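Local coordinates for cellulase (Bacillus sp. BG-CS10, PDB 5E09), which probably hydrolyses internal beta-1,4-glucosidic bonds of cellulose, as an endoglucanase of glycosyl hydrolase family 5 that also carries a carbohydrate-binding module, at residues Val42-Lys48 with Trp90-Leu96. Sequence-based numbering, arbitrary orientation.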
loop_
_atom_site.group_PDB
_atom_site.type_symbol
_atom_site.label_atom_id
_atom_site.label_comp_id
_atom_site.label_asym_id
_atom_site.label_seq_id
_atom_site.Cartn_x
_atom_site.Cartn_y
_atom_site.Cartn_z
ATOM N N VAL A 42 -1.637 19.782 -9.683
ATOM C CA VAL A 42 -2.734 19.682 -8.734
ATOM C C VAL A 42 -3.851 20.649 -9.102
ATOM O O VAL A 42 -3.597 21.809 -9.430
ATOM C CB VAL A 42 -2.255 19.961 -7.296
ATOM C CG1 VAL A 42 -3.398 19.798 -6.301
ATOM C CG2 VAL A 42 -1.093 19.042 -6.942
ATOM N N THR A 43 -5.086 20.161 -9.068
ATOM C CA THR A 43 -6.242 21.005 -9.329
ATOM C C THR A 43 -7.022 21.239 -8.043
ATOM O O THR A 43 -6.923 20.455 -7.098
ATOM C CB THR A 43 -7.174 20.387 -10.396
ATOM O OG1 THR A 43 -7.798 19.205 -9.874
ATOM C CG2 THR A 43 -6.389 20.046 -11.662
ATOM N N ARG A 44 -7.785 22.326 -8.004
ATOM C CA ARG A 44 -8.683 22.596 -6.887
ATOM C C ARG A 44 -9.665 21.440 -6.694
ATOM O O ARG A 44 -10.042 21.092 -5.566
ATOM C CB ARG A 44 -9.445 23.902 -7.129
ATOM C CG ARG A 44 -10.356 24.333 -5.998
ATOM C CD ARG A 44 -9.552 24.729 -4.775
ATOM N NE ARG A 44 -10.355 25.467 -3.806
ATOM C CZ ARG A 44 -11.062 24.893 -2.839
ATOM N NH1 ARG A 44 -11.067 23.571 -2.717
ATOM N NH2 ARG A 44 -11.767 25.637 -1.996
ATOM N N GLU A 45 -10.072 20.845 -7.808
ATOM C CA GLU A 45 -11.069 19.785 -7.786
ATOM C C GLU A 45 -10.508 18.501 -7.193
ATOM O O GLU A 45 -11.253 17.713 -6.616
ATOM C CB GLU A 45 -11.610 19.534 -9.201
ATOM C CG GLU A 45 -12.384 20.695 -9.804
ATOM C CD GLU A 45 -11.494 21.729 -10.484
ATOM O OE1 GLU A 45 -10.250 21.586 -10.448
ATOM O OE2 GLU A 45 -12.044 22.701 -11.049
ATOM N N LEU A 46 -9.201 18.291 -7.334
ATOM C CA LEU A 46 -8.549 17.145 -6.701
ATOM C C LEU A 46 -8.690 17.219 -5.184
ATOM O O LEU A 46 -9.168 16.278 -4.534
ATOM C CB LEU A 46 -7.072 17.083 -7.089
ATOM C CG LEU A 46 -6.327 15.847 -6.585
ATOM C CD1 LEU A 46 -7.027 14.602 -7.073
ATOM C CD2 LEU A 46 -4.878 15.852 -7.041
ATOM N N ILE A 47 -8.279 18.355 -4.633
ATOM C CA ILE A 47 -8.371 18.610 -3.202
ATOM C C ILE A 47 -9.811 18.515 -2.712
ATOM O O ILE A 47 -10.107 17.842 -1.704
ATOM C CB ILE A 47 -7.802 20.001 -2.854
ATOM C CG1 ILE A 47 -6.425 20.187 -3.492
ATOM C CG2 ILE A 47 -7.733 20.198 -1.351
ATOM C CD1 ILE A 47 -5.395 19.152 -3.069
ATOM N N LYS A 48 -10.711 19.183 -3.429
ATOM C CA LYS A 48 -12.119 19.167 -3.049
ATOM C C LYS A 48 -12.670 17.745 -3.072
ATOM O O LYS A 48 -13.476 17.374 -2.225
ATOM C CB LYS A 48 -12.947 20.073 -3.966
ATOM C CG LYS A 48 -14.450 19.844 -3.850
ATOM C CD LYS A 48 -15.266 21.000 -4.392
ATOM C CE LYS A 48 -16.734 20.622 -4.463
ATOM N NZ LYS A 48 -16.935 19.258 -5.042
ATOM N N TRP A 90 -5.548 25.712 -0.595
ATOM C CA TRP A 90 -6.748 25.017 -1.051
ATOM C C TRP A 90 -7.214 23.985 -0.035
ATOM O O TRP A 90 -8.403 23.901 0.288
ATOM C CB TRP A 90 -6.493 24.327 -2.389
ATOM C CG TRP A 90 -6.407 25.253 -3.554
ATOM C CD1 TRP A 90 -6.835 26.547 -3.613
ATOM C CD2 TRP A 90 -5.862 24.952 -4.843
ATOM N NE1 TRP A 90 -6.593 27.068 -4.861
ATOM C CE2 TRP A 90 -5.993 26.109 -5.634
ATOM C CE3 TRP A 90 -5.281 23.812 -5.405
ATOM C CZ2 TRP A 90 -5.559 26.162 -6.955
ATOM C CZ3 TRP A 90 -4.847 23.867 -6.716
ATOM C CH2 TRP A 90 -4.989 25.035 -7.478
ATOM N N ALA A 91 -6.262 23.202 0.464
ATOM C CA ALA A 91 -6.573 22.145 1.414
ATOM C C ALA A 91 -7.035 22.712 2.756
ATOM O O ALA A 91 -7.934 22.164 3.388
ATOM C CB ALA A 91 -5.369 21.233 1.597
ATOM N N LEU A 92 -6.426 23.812 3.188
ATOM C CA LEU A 92 -6.874 24.471 4.414
ATOM C C LEU A 92 -8.293 25.027 4.242
ATOM O O LEU A 92 -9.105 24.956 5.163
ATOM C CB LEU A 92 -5.898 25.578 4.825
ATOM C CG LEU A 92 -4.541 25.080 5.343
ATOM C CD1 LEU A 92 -3.553 26.222 5.523
ATOM C CD2 LEU A 92 -4.706 24.296 6.641
ATOM N N GLU A 93 -8.588 25.555 3.053
ATOM C CA GLU A 93 -9.923 26.055 2.718
ATOM C C GLU A 93 -10.994 24.973 2.810
ATOM O O GLU A 93 -12.128 25.249 3.195
ATOM C CB GLU A 93 -9.938 26.647 1.310
ATOM C CG GLU A 93 -9.156 27.935 1.146
ATOM C CD GLU A 93 -9.028 28.339 -0.312
ATOM O OE1 GLU A 93 -9.937 27.997 -1.100
ATOM O OE2 GLU A 93 -8.016 28.982 -0.673
ATOM N N GLU A 94 -10.635 23.745 2.439
ATOM C CA GLU A 94 -11.552 22.613 2.538
ATOM C C GLU A 94 -11.649 22.091 3.965
ATOM O O GLU A 94 -12.246 21.039 4.204
ATOM C CB GLU A 94 -11.116 21.481 1.608
ATOM C CG GLU A 94 -11.159 21.838 0.135
ATOM C CD GLU A 94 -12.576 22.060 -0.366
ATOM O OE1 GLU A 94 -13.521 21.525 0.254
ATOM O OE2 GLU A 94 -12.746 22.773 -1.378
ATOM N N ASP A 95 -11.048 22.833 4.895
ATOM C CA ASP A 95 -11.015 22.488 6.320
ATOM C C ASP A 95 -10.236 21.191 6.581
ATOM O O ASP A 95 -10.460 20.508 7.580
ATOM C CB ASP A 95 -12.439 22.378 6.885
ATOM C CG ASP A 95 -13.128 23.728 7.002
ATOM O OD1 ASP A 95 -12.426 24.763 6.921
ATOM O OD2 ASP A 95 -14.368 23.754 7.170
ATOM N N LEU A 96 -9.316 20.861 5.682
ATOM C CA LEU A 96 -8.442 19.713 5.884
ATOM C C LEU A 96 -7.265 20.069 6.786
ATOM O O LEU A 96 -6.826 21.217 6.812
ATOM C CB LEU A 96 -7.915 19.187 4.545
ATOM C CG LEU A 96 -8.923 18.644 3.534
ATOM C CD1 LEU A 96 -8.238 18.391 2.191
ATOM C CD2 LEU A 96 -9.550 17.375 4.068
#
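R44 lies over the indole of W90 where two neighbouring outer helices of the family 5 TIM barrel, 44-52 and 78-93, pack side by side. The evidence is a CH-pi contact: R44 CD sits 3.5 Å from the centroid of the five-membered ring, 13° off its normal. CG of R44 is anti to the backbone N (chi1 -177°) and the chain then bends at chi2, which carries CD across that face and the guanidinium on toward E93 and E94. V42 O meets the ring at its edge, 3.6 Å from W90 CZ3. Were W90 an alanine, CD of R44 would probably lose its aromatic face and the guanidinium would be freer to swing from its carboxylates. Toward the barrel, I47 CG2 packs 3.9 Å from A91 CB and 4.0 Å from L96 CD1, and all three residues rest on I58 of strand 57-60. A Schellman motif with D95 at C-prime closes helix 78-93 and turns L96 inward. E94 lies close to R44 as a likely second partner, but the modelled separation is too short to be trusted; the R44-E93 salt bridge includes a weak hydrogen bond, R44 NH2 to E93 OE1 at 3.1 Å, bent to 120° at the hydrogen.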